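Local coordinates for protein apical membrane antigen, putative (Toxoplasma gondii, PDB 2Y8R) that plays an essential part in host cell invasion as the parasite-surface component of the moving junction, assembled with rhoptry neck proteins that include RON2, at residues R26-H31 with D330-C335; N17-T22 with P371-Q376; A172-L177 with W295-Q300; K128-L133 with A223-C228. The protein carries 1 engineered substitution. One frame throughout, in Å; residues are numbered along the deposited sequence.

Interaction 1 (R26-H31 with D330-C335). With NAG (2-acetamido-2-deoxy-beta-D-glucopyranose), chain E.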
# COMPACT_ATOMS: atom_id res chain seq x y z
N ARG A 26 -11.60 6.57 2.93
CA ARG A 26 -10.68 5.49 3.20
C ARG A 26 -9.71 5.23 2.04
O ARG A 26 -8.64 4.68 2.23
CB ARG A 26 -11.44 4.23 3.57
CG ARG A 26 -11.73 3.29 2.43
CD ARG A 26 -12.57 2.10 2.92
NE ARG A 26 -12.06 1.57 4.19
CZ ARG A 26 -12.54 0.50 4.81
NH1 ARG A 26 -13.54 -0.20 4.28
NH2 ARG A 26 -12.00 0.10 5.96
N PHE A 27 -10.08 5.67 0.85
CA PHE A 27 -9.22 5.52 -0.31
C PHE A 27 -8.34 6.72 -0.45
O PHE A 27 -7.55 6.80 -1.40
CB PHE A 27 -10.06 5.36 -1.58
CG PHE A 27 -10.93 4.15 -1.57
CD1 PHE A 27 -10.37 2.89 -1.74
CD2 PHE A 27 -12.29 4.26 -1.33
CE1 PHE A 27 -11.14 1.77 -1.72
CE2 PHE A 27 -13.08 3.15 -1.31
CZ PHE A 27 -12.49 1.89 -1.50
N ASN A 28 -8.47 7.67 0.47
CA ASN A 28 -7.68 8.88 0.39
C ASN A 28 -6.42 8.69 1.18
O ASN A 28 -6.43 8.75 2.42
CB ASN A 28 -8.46 10.13 0.81
CG ASN A 28 -7.63 11.40 0.70
OD1 ASN A 28 -6.41 11.31 0.49
ND2 ASN A 28 -8.28 12.60 0.84
N LEU A 29 -5.33 8.45 0.45
CA LEU A 29 -4.08 7.99 1.08
C LEU A 29 -3.29 9.18 1.59
O LEU A 29 -2.47 9.06 2.47
CB LEU A 29 -3.26 7.11 0.13
CG LEU A 29 -3.86 5.73 -0.18
CD1 LEU A 29 -3.27 5.10 -1.43
CD2 LEU A 29 -3.70 4.82 1.02
N THR A 30 -3.60 10.33 1.03
CA THR A 30 -3.04 11.60 1.43
C THR A 30 -3.56 11.99 2.82
O THR A 30 -2.96 12.81 3.53
CB THR A 30 -3.41 12.61 0.36
OG1 THR A 30 -2.55 12.40 -0.78
CG2 THR A 30 -3.31 13.99 0.81
N HIS A 31 -4.66 11.37 3.23
CA HIS A 31 -5.35 11.76 4.44
C HIS A 31 -4.84 11.01 5.65
O HIS A 31 -4.29 11.63 6.57
CB HIS A 31 -6.86 11.57 4.26
CG HIS A 31 -7.66 12.07 5.42
ND1 HIS A 31 -8.10 13.37 5.52
CD2 HIS A 31 -8.11 11.43 6.53
CE1 HIS A 31 -8.77 13.52 6.65
NE2 HIS A 31 -8.80 12.36 7.28
N ASP A 330 -3.51 9.68 -10.38
CA ASP A 330 -3.02 10.23 -9.16
C ASP A 330 -4.11 11.08 -8.50
O ASP A 330 -3.82 11.88 -7.61
CB ASP A 330 -1.73 11.00 -9.44
CG ASP A 330 -1.95 12.35 -10.06
OD1 ASP A 330 -3.06 12.67 -10.50
OD2 ASP A 330 -1.00 13.15 -10.05
N GLN A 331 -5.36 10.91 -8.94
CA GLN A 331 -6.48 11.72 -8.43
C GLN A 331 -7.21 11.02 -7.26
O GLN A 331 -7.77 9.95 -7.44
CB GLN A 331 -7.48 12.04 -9.55
CG GLN A 331 -6.92 12.87 -10.65
CD GLN A 331 -6.73 14.28 -10.23
OE1 GLN A 331 -5.61 14.82 -10.31
NE2 GLN A 331 -7.82 14.90 -9.74
N VAL A 332 -7.16 11.60 -6.06
CA VAL A 332 -7.80 10.93 -4.91
C VAL A 332 -9.26 10.87 -5.25
O VAL A 332 -9.90 11.90 -5.43
CB VAL A 332 -7.60 11.61 -3.55
CG1 VAL A 332 -8.55 11.01 -2.50
CG2 VAL A 332 -6.14 11.48 -3.05
N PRO A 333 -9.80 9.66 -5.39
CA PRO A 333 -11.16 9.50 -5.92
C PRO A 333 -12.23 10.00 -4.95
O PRO A 333 -12.03 9.97 -3.73
CB PRO A 333 -11.29 8.00 -6.12
CG PRO A 333 -10.23 7.38 -5.25
CD PRO A 333 -9.18 8.39 -4.98
N ASP A 334 -13.35 10.48 -5.49
CA ASP A 334 -14.45 10.98 -4.67
C ASP A 334 -15.82 10.55 -5.22
O ASP A 334 -16.85 11.02 -4.73
CB ASP A 334 -14.37 12.50 -4.47
CG ASP A 334 -14.53 13.29 -5.76
OD1 ASP A 334 -14.98 12.75 -6.79
OD2 ASP A 334 -14.18 14.48 -5.76
N CYS A 335 -15.81 9.68 -6.22
CA CYS A 335 -17.04 8.98 -6.64
C CYS A 335 -16.60 7.64 -7.27
O CYS A 335 -15.40 7.44 -7.58
CB CYS A 335 -17.85 9.83 -7.61
SG CYS A 335 -16.93 10.20 -9.17
C1 NAG E . -7.62 13.89 0.75
C2 NAG E . -8.50 14.98 0.14
C3 NAG E . -7.86 16.37 0.15
C4 NAG E . -7.31 16.74 1.52
C5 NAG E . -6.41 15.60 2.03
C6 NAG E . -5.80 15.84 3.43
C7 NAG E . -10.24 14.34 -1.49
C8 NAG E . -11.26 14.33 -0.37
N2 NAG E . -8.96 14.63 -1.21
O3 NAG E . -8.84 17.34 -0.18
O4 NAG E . -6.75 18.06 1.47
O5 NAG E . -7.12 14.34 1.99
O6 NAG E . -6.58 15.28 4.50
O7 NAG E . -10.64 14.06 -2.63
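The shortest polar bond here, 2.6 Å from His31 ND1 to O6 of the N-acetylglucosamine and bent to 136° at the hydrogen, ties the sugar back to the loop that carries it, while the glycosylated Asn28 packs against Val332. The N-linked sugar leaves Asn28 through ND2 of its carboxamide; CG stands anti to the backbone N (chi1 -179°). In this pose the amide lies alongside Val332: CG1 of the valine comes within 3.4 Å of both CB and CG of Asn28, and Val332 CG2 sits 3.6 Å from Asn28 OD1. That oxygen also receives a weak bond from Thr30 N, which may help to fix the rotation of the amide. On the sugar side, Thr30 CG2 lies 3.7 Å from C5 of the ring. Further along, Phe27 CB meets Pro333 CG at 4.2 Å, but the phenyl ring turns off to meet Phe238 edge-to-face. Domain I thus holds the sugar through Asn28 and His31. In domain II, Val332 lies against the amide and Pro333 against Phe27, so the direct contact between the segments is van der Waals packing, with Tyr313 of domain II supplying a polar link through its hydroxyl to Leu29 N.

Interaction 2 (N17-T22 with P371-Q376)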
# COMPACT_ATOMS: atom_id res chain seq x y z
N ASN A 17 -23.67 12.27 1.47
CA ASN A 17 -23.94 11.46 2.62
C ASN A 17 -22.74 11.39 3.55
O ASN A 17 -21.59 11.33 3.09
CB ASN A 17 -24.33 10.06 2.16
CG ASN A 17 -25.38 9.48 3.03
OD1 ASN A 17 -25.80 8.33 2.85
ND2 ASN A 17 -25.82 10.27 3.99
N VAL A 18 -23.01 11.41 4.85
CA VAL A 18 -21.97 11.17 5.85
C VAL A 18 -21.37 9.78 5.68
O VAL A 18 -20.16 9.63 5.59
CB VAL A 18 -22.51 11.40 7.29
CG1 VAL A 18 -21.81 10.50 8.30
CG2 VAL A 18 -22.35 12.88 7.64
N GLU A 19 -22.23 8.77 5.58
CA GLU A 19 -21.80 7.40 5.37
C GLU A 19 -20.93 7.25 4.12
O GLU A 19 -19.98 6.48 4.12
CB GLU A 19 -23.03 6.51 5.26
CG GLU A 19 -23.05 5.29 6.20
CD GLU A 19 -24.35 4.51 6.07
OE1 GLU A 19 -25.43 5.17 6.19
OE2 GLU A 19 -24.28 3.26 5.83
N MET A 20 -21.27 7.97 3.05
CA MET A 20 -20.52 7.89 1.81
C MET A 20 -19.18 8.57 1.97
O MET A 20 -18.13 7.98 1.69
CB MET A 20 -21.27 8.56 0.67
CG MET A 20 -22.43 7.74 0.16
SD MET A 20 -21.90 6.32 -0.78
CE MET A 20 -23.46 5.96 -1.57
N LYS A 21 -19.24 9.82 2.43
CA LYS A 21 -18.04 10.57 2.72
C LYS A 21 -17.00 9.76 3.49
O LYS A 21 -15.85 9.62 3.03
CB LYS A 21 -18.36 11.85 3.47
CG LYS A 21 -18.71 12.98 2.53
CD LYS A 21 -18.94 14.25 3.30
CE LYS A 21 -20.17 14.97 2.80
NZ LYS A 21 -20.03 16.42 3.12
N THR A 22 -17.40 9.19 4.63
CA THR A 22 -16.43 8.54 5.52
C THR A 22 -15.83 7.33 4.82
O THR A 22 -14.68 6.99 5.04
CB THR A 22 -17.06 8.22 6.94
OG1 THR A 22 -16.16 7.41 7.70
CG2 THR A 22 -18.35 7.46 6.81
N PRO A 371 -18.99 -1.57 10.47
CA PRO A 371 -19.72 -1.73 9.21
C PRO A 371 -19.12 -0.96 8.04
O PRO A 371 -18.58 0.13 8.22
CB PRO A 371 -21.12 -1.19 9.54
CG PRO A 371 -20.92 -0.25 10.67
CD PRO A 371 -19.74 -0.77 11.45
N GLU A 372 -19.18 -1.56 6.86
CA GLU A 372 -19.23 -0.79 5.63
C GLU A 372 -20.48 -1.31 4.95
O GLU A 372 -20.51 -2.41 4.38
CB GLU A 372 -17.99 -0.97 4.72
CG GLU A 372 -16.67 -1.40 5.37
CD GLU A 372 -15.95 -2.49 4.55
OE1 GLU A 372 -16.53 -2.96 3.53
OE2 GLU A 372 -14.81 -2.89 4.92
N THR A 373 -21.55 -0.53 5.07
CA THR A 373 -22.82 -0.84 4.43
C THR A 373 -23.11 0.32 3.51
O THR A 373 -24.22 0.48 2.99
CB THR A 373 -23.95 -1.04 5.46
OG1 THR A 373 -24.27 0.22 6.08
CG2 THR A 373 -23.54 -2.06 6.51
N ALA A 374 -22.06 1.11 3.30
CA ALA A 374 -22.15 2.38 2.58
C ALA A 374 -22.67 2.20 1.16
O ALA A 374 -23.30 3.11 0.60
CB ALA A 374 -20.80 3.06 2.59
N LEU A 375 -22.44 1.00 0.61
CA LEU A 375 -22.95 0.67 -0.72
C LEU A 375 -24.12 -0.31 -0.74
O LEU A 375 -24.48 -0.82 -1.79
CB LEU A 375 -21.84 0.22 -1.67
CG LEU A 375 -20.53 0.97 -1.60
CD1 LEU A 375 -19.52 0.37 -2.57
CD2 LEU A 375 -20.74 2.47 -1.85
N GLN A 376 -24.74 -0.57 0.40
CA GLN A 376 -25.96 -1.35 0.35
C GLN A 376 -27.18 -0.42 0.27
O GLN A 376 -27.15 0.70 0.78
CB GLN A 376 -26.04 -2.35 1.49
CG GLN A 376 -24.75 -3.13 1.66
CD GLN A 376 -24.85 -4.20 2.74
OE1 GLN A 376 -25.40 -5.30 2.54
NE2 GLN A 376 -24.32 -3.89 3.91
O HOH W 1 -25.39 4.99 2.27
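A type I beta turn of domain III, Thr373 to Gln376, docks against the first turn of the domain I helix 18-24, with Glu19 and Met20 meeting Thr373, Ala374 and Leu375. The turn is closed by Gln376 N and Thr373 O at 2.8 Å, which presents Ala374 to the helix at the closest backbone approach. Its methyl group packs 3.8 Å from Glu19 O, so a small side chain rests directly on the helix backbone.

At one border of the patch, Glu19 reaches across with its chain extended beyond CG, and OE2 comes 3.1 Å from Thr373 OG1. This bond is weak, and the hydroxyl proton may go to another acceptor; the surface here also touches a crystal neighbour. The carboxylate belongs to the first helical turn, where the helix dipole would probably stabilise its negative charge. Met20 takes a different path: with CG anti to the carbonyl carbon (chi1 -74°) and a bend at chi2, its chain swings around to put CE 3.6 Å from Ala374 O. Its sulphur lies 4.2 Å from Leu375 CD2, the two side chains crossing at about a right angle. Phe23, one turn on, also touches Ala374 and Leu375 and extends this small patch of methyl groups and carbonyl oxygens.

A water donates to Ala374 O at 3.3 Å and, weakly, to OD1 of Asn17, which sits at the helix N-cap position although its side chain makes no capping bond. The joint between these two domains is thus a type I turn packed against the first turn of a helix.

Interaction 3 (A172-L177 with W295-Q300). Engineered in segment 172-177: Ala172 (natural residue Tyr).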
# COMPACT_ATOMS: atom_id res chain seq x y z
N ALA A 172 15.26 -4.63 10.79
CA ALA A 172 16.35 -3.75 11.20
C ALA A 172 16.69 -2.75 10.09
O ALA A 172 17.05 -1.62 10.40
CB ALA A 172 17.55 -4.54 11.64
N VAL A 173 16.52 -3.15 8.82
CA VAL A 173 16.79 -2.26 7.70
C VAL A 173 15.51 -1.55 7.31
O VAL A 173 14.51 -2.19 6.97
CB VAL A 173 17.40 -3.01 6.43
CG1 VAL A 173 17.75 -2.02 5.33
CG2 VAL A 173 18.64 -3.84 6.79
N SER A 174 15.56 -0.23 7.37
CA SER A 174 14.51 0.64 6.86
C SER A 174 14.71 1.05 5.40
O SER A 174 13.75 1.52 4.78
CB SER A 174 14.37 1.90 7.70
OG SER A 174 15.62 2.39 8.15
N MET A 175 15.90 0.86 4.82
CA MET A 175 16.08 1.22 3.40
C MET A 175 15.13 0.39 2.58
O MET A 175 14.87 -0.76 2.89
CB MET A 175 17.52 1.03 2.88
CG MET A 175 18.58 1.80 3.62
SD MET A 175 20.22 1.38 3.04
CE MET A 175 20.54 -0.19 3.81
N GLN A 176 14.63 0.99 1.52
CA GLN A 176 13.69 0.30 0.67
C GLN A 176 14.15 0.18 -0.77
O GLN A 176 13.85 -0.81 -1.41
CB GLN A 176 12.31 0.92 0.83
CG GLN A 176 11.78 0.58 2.24
CD GLN A 176 10.88 1.62 2.82
OE1 GLN A 176 11.31 2.50 3.59
NE2 GLN A 176 9.62 1.53 2.49
N LEU A 177 14.92 1.16 -1.24
CA LEU A 177 15.41 1.16 -2.63
C LEU A 177 16.87 1.62 -2.77
O LEU A 177 17.28 2.71 -2.30
CB LEU A 177 14.51 2.01 -3.52
CG LEU A 177 15.01 2.39 -4.91
CD1 LEU A 177 15.11 1.19 -5.78
CD2 LEU A 177 14.06 3.38 -5.50
N TRP A 295 21.82 0.56 8.44
CA TRP A 295 20.50 0.05 8.18
C TRP A 295 19.48 1.11 7.81
O TRP A 295 18.36 0.75 7.49
CB TRP A 295 19.98 -0.72 9.37
CG TRP A 295 20.79 -1.92 9.80
CD1 TRP A 295 21.68 -2.66 9.06
CD2 TRP A 295 20.73 -2.54 11.09
NE1 TRP A 295 22.20 -3.70 9.83
CE2 TRP A 295 21.64 -3.63 11.08
CE3 TRP A 295 20.03 -2.25 12.26
CZ2 TRP A 295 21.83 -4.45 12.19
CZ3 TRP A 295 20.23 -3.06 13.38
CH2 TRP A 295 21.12 -4.16 13.33
N TRP A 296 19.82 2.40 7.86
CA TRP A 296 18.78 3.43 7.61
C TRP A 296 19.20 4.57 6.73
O TRP A 296 20.30 5.04 6.85
CB TRP A 296 18.27 4.03 8.92
CG TRP A 296 18.07 3.05 9.99
CD1 TRP A 296 17.37 1.89 9.91
CD2 TRP A 296 18.55 3.15 11.33
NE1 TRP A 296 17.42 1.22 11.10
CE2 TRP A 296 18.11 1.99 12.01
CE3 TRP A 296 19.31 4.11 12.03
CZ2 TRP A 296 18.41 1.74 13.37
CZ3 TRP A 296 19.61 3.87 13.38
CH2 TRP A 296 19.16 2.68 14.04
N PRO A 297 18.32 5.04 5.84
CA PRO A 297 18.73 6.16 4.95
C PRO A 297 19.17 7.35 5.76
O PRO A 297 18.71 7.50 6.89
CB PRO A 297 17.43 6.49 4.22
CG PRO A 297 16.67 5.17 4.24
CD PRO A 297 16.92 4.64 5.61
N LEU A 298 20.06 8.20 5.21
CA LEU A 298 20.39 9.46 5.88
C LEU A 298 19.42 10.57 5.51
O LEU A 298 18.83 10.56 4.42
CB LEU A 298 21.82 9.90 5.61
CG LEU A 298 22.97 9.06 6.17
CD1 LEU A 298 24.20 9.31 5.31
CD2 LEU A 298 23.27 9.30 7.65
N HIS A 299 19.22 11.52 6.44
CA HIS A 299 18.45 12.72 6.16
C HIS A 299 19.31 13.48 5.21
O HIS A 299 20.51 13.58 5.41
CB HIS A 299 18.23 13.55 7.43
CG HIS A 299 17.93 15.00 7.19
ND1 HIS A 299 16.64 15.50 7.20
CD2 HIS A 299 18.75 16.06 6.98
CE1 HIS A 299 16.68 16.81 6.98
NE2 HIS A 299 17.95 17.17 6.84
N GLN A 300 18.70 13.99 4.16
CA GLN A 300 19.37 14.84 3.20
C GLN A 300 18.60 16.16 3.14
O GLN A 300 17.38 16.16 3.34
CB GLN A 300 19.40 14.18 1.82
CG GLN A 300 20.22 12.87 1.75
CD GLN A 300 20.06 12.15 0.40
OE1 GLN A 300 19.59 12.74 -0.58
NE2 GLN A 300 20.45 10.88 0.36
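This is a loop-to-loop contact between the first and second domains, in which Ala172 to Met175, following strand 167-170, meet Trp295 to Pro297 of the long domain II loop. Two hydrogen bonds run in opposite senses across it. Trp296 NE1 donates to Ala172 O over 2.9 Å, the acceptor lying tilted 24° out of the indole plane; Ser174 N donates to Trp295 O over 3.0 Å, almost in line with the carbonyl bond. The same Trp295 O is approached by Val173 CA at 3.4 Å in a C-H...O contact. Apolar groups fill in around these bonds. Ala172, an engineered residue in place of tyrosine, sets its CB over one face of Trp295, offset toward the rim, in a CH-pi contact 3.6 Å from the centroid of the six-membered ring. Val173 CG2 meets CD1 of that indole at 4.0 Å, and Met175 CG lies 3.8 Å from Pro297 CD. Outside the pair, Tyr155 stacks on Trp296, while Tyr52 meets Trp296 edge-to-face. Packing of the two tryptophans against domain I is consistent with the domain II loop of the AMA1 family, which in the unliganded protein covers part of the groove that RON2 occupies.

Interaction 4 (K128-L133 with A223-C228)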
# COMPACT_ATOMS: atom_id res chain seq x y z
N LYS A 128 -2.84 -4.34 23.09
CA LYS A 128 -4.23 -3.93 23.18
C LYS A 128 -5.03 -3.96 21.89
O LYS A 128 -6.22 -3.66 21.89
CB LYS A 128 -4.34 -2.59 23.92
CG LYS A 128 -4.27 -2.79 25.45
CD LYS A 128 -3.99 -1.51 26.21
CE LYS A 128 -4.04 -1.71 27.75
NZ LYS A 128 -2.74 -2.12 28.36
N ALA A 129 -4.38 -4.38 20.80
CA ALA A 129 -5.02 -4.43 19.49
C ALA A 129 -5.95 -5.62 19.38
O ALA A 129 -5.76 -6.65 20.02
CB ALA A 129 -3.99 -4.49 18.39
N SER A 130 -6.95 -5.45 18.52
CA SER A 130 -8.03 -6.39 18.36
C SER A 130 -7.82 -7.34 17.20
O SER A 130 -8.50 -8.35 17.10
CB SER A 130 -9.33 -5.62 18.16
OG SER A 130 -9.19 -4.70 17.09
N THR A 131 -6.89 -7.01 16.30
CA THR A 131 -6.62 -7.85 15.14
C THR A 131 -5.17 -8.24 15.05
O THR A 131 -4.29 -7.41 15.32
CB THR A 131 -6.97 -7.15 13.85
OG1 THR A 131 -5.99 -6.12 13.61
CG2 THR A 131 -8.38 -6.55 13.90
N ASP A 132 -4.93 -9.47 14.61
CA ASP A 132 -3.57 -10.02 14.46
C ASP A 132 -2.62 -9.08 13.75
O ASP A 132 -1.54 -8.77 14.29
CB ASP A 132 -3.59 -11.40 13.81
CG ASP A 132 -4.08 -12.50 14.76
OD1 ASP A 132 -4.46 -12.20 15.92
OD2 ASP A 132 -4.07 -13.67 14.37
N LEU A 133 -3.01 -8.58 12.57
CA LEU A 133 -2.18 -7.59 11.86
C LEU A 133 -1.83 -6.41 12.77
O LEU A 133 -0.66 -6.09 12.92
CB LEU A 133 -2.86 -7.08 10.58
CG LEU A 133 -1.98 -6.50 9.46
CD1 LEU A 133 -2.73 -5.43 8.67
CD2 LEU A 133 -0.62 -5.97 9.92
N ALA A 223 -6.85 1.70 14.05
CA ALA A 223 -7.23 2.76 13.15
C ALA A 223 -7.26 2.36 11.67
O ALA A 223 -8.17 2.78 10.94
CB ALA A 223 -6.30 3.93 13.35
N PHE A 224 -6.27 1.57 11.23
CA PHE A 224 -6.13 1.23 9.80
C PHE A 224 -7.32 0.45 9.27
O PHE A 224 -7.55 0.41 8.06
CB PHE A 224 -4.84 0.42 9.53
CG PHE A 224 -4.95 -1.01 9.91
CD1 PHE A 224 -4.69 -1.41 11.24
CD2 PHE A 224 -5.37 -1.95 8.97
CE1 PHE A 224 -4.80 -2.74 11.60
CE2 PHE A 224 -5.52 -3.30 9.34
CZ PHE A 224 -5.23 -3.69 10.66
N ILE A 225 -8.09 -0.18 10.17
CA ILE A 225 -9.25 -0.98 9.80
C ILE A 225 -10.29 -0.18 9.05
O ILE A 225 -10.95 -0.72 8.18
CB ILE A 225 -9.90 -1.67 11.04
CG1 ILE A 225 -8.98 -2.79 11.54
CG2 ILE A 225 -11.34 -2.23 10.72
CD1 ILE A 225 -9.46 -3.47 12.84
N SER A 226 -10.44 1.11 9.37
CA SER A 226 -11.39 2.00 8.66
C SER A 226 -10.77 3.25 8.04
O SER A 226 -11.47 4.07 7.44
CB SER A 226 -12.57 2.37 9.56
OG SER A 226 -12.22 2.22 10.91
N LYS A 227 -9.46 3.40 8.12
CA LYS A 227 -8.88 4.59 7.53
C LYS A 227 -7.93 4.25 6.35
O LYS A 227 -7.33 5.15 5.72
CB LYS A 227 -8.22 5.44 8.62
CG LYS A 227 -9.18 5.79 9.80
CD LYS A 227 -8.57 6.70 10.88
CE LYS A 227 -8.29 8.15 10.42
NZ LYS A 227 -9.49 8.96 10.15
N CYS A 228 -7.85 2.95 6.05
CA CYS A 228 -6.99 2.43 4.99
C CYS A 228 -7.76 1.62 3.92
O CYS A 228 -8.70 0.86 4.23
CB CYS A 228 -5.86 1.59 5.60
SG CYS A 228 -4.81 2.47 6.78
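Phe224 and Ile225 pack against Thr131 and Leu133 inside domain I, where the short helix 224-227 meets the N-capped start of helix 132-142. Thr131 is the N-cap, its OG1 hydrogen-bonding Gly134 N; beside it, Ser130 OG hydrogen-bonds Asp222 OD1. Phe224 comes first: with CG between the backbone N and the carbonyl carbon (chi1 78°), its ring extends toward the cap. There CZ lies 3.9 Å from Thr131 OG1, which approaches the ring edge near its plane. Leu133 CD1 comes to the same end of the ring, 3.6 Å from both CE2 and CZ. The capping hydroxyl is thus lodged beside an aromatic edge while bonded to its own helix.

Ile225 follows, reaching toward Thr131 tip to tip until CD1 stands 3.4 Å from Thr131 CG2. Its CG1 also lies over one face of the neighbouring Phe224 ring, offset toward the rim. Past Ser226, whose N bonds to Ala223 O, the chain leaves the helix at Cys228, disulfide-linked to Cys59. There Phe224 O receives a weak bond from Cys228 N at 3.3 Å and another hydrogen bond from Asn230 ND2.

In the fold
Interactions 1, 2 and 4 cluster around Arg26. Its NH1 forms a salt bridge to Glu372 OE2 at 3.1 Å, joining interaction 1 to the domain III segment of interaction 2, while Arg26 NH2 lies 2.6 Å from Ile225 O of interaction 4, a close packing contact. The domain I segment 26-31 meets domain II at Val332 and Pro333, and domain III through Arg26. The sugar belongs to interaction 1; the side chain of Met20, in interaction 2, is about 12 Å from the bound N-acetylglucosamine (NAG). Interaction 3 stands apart, its centre about 28 Å from that of interaction 1 and about 39 Å from that of interaction 2, so the first two domains are joined at two well-separated places.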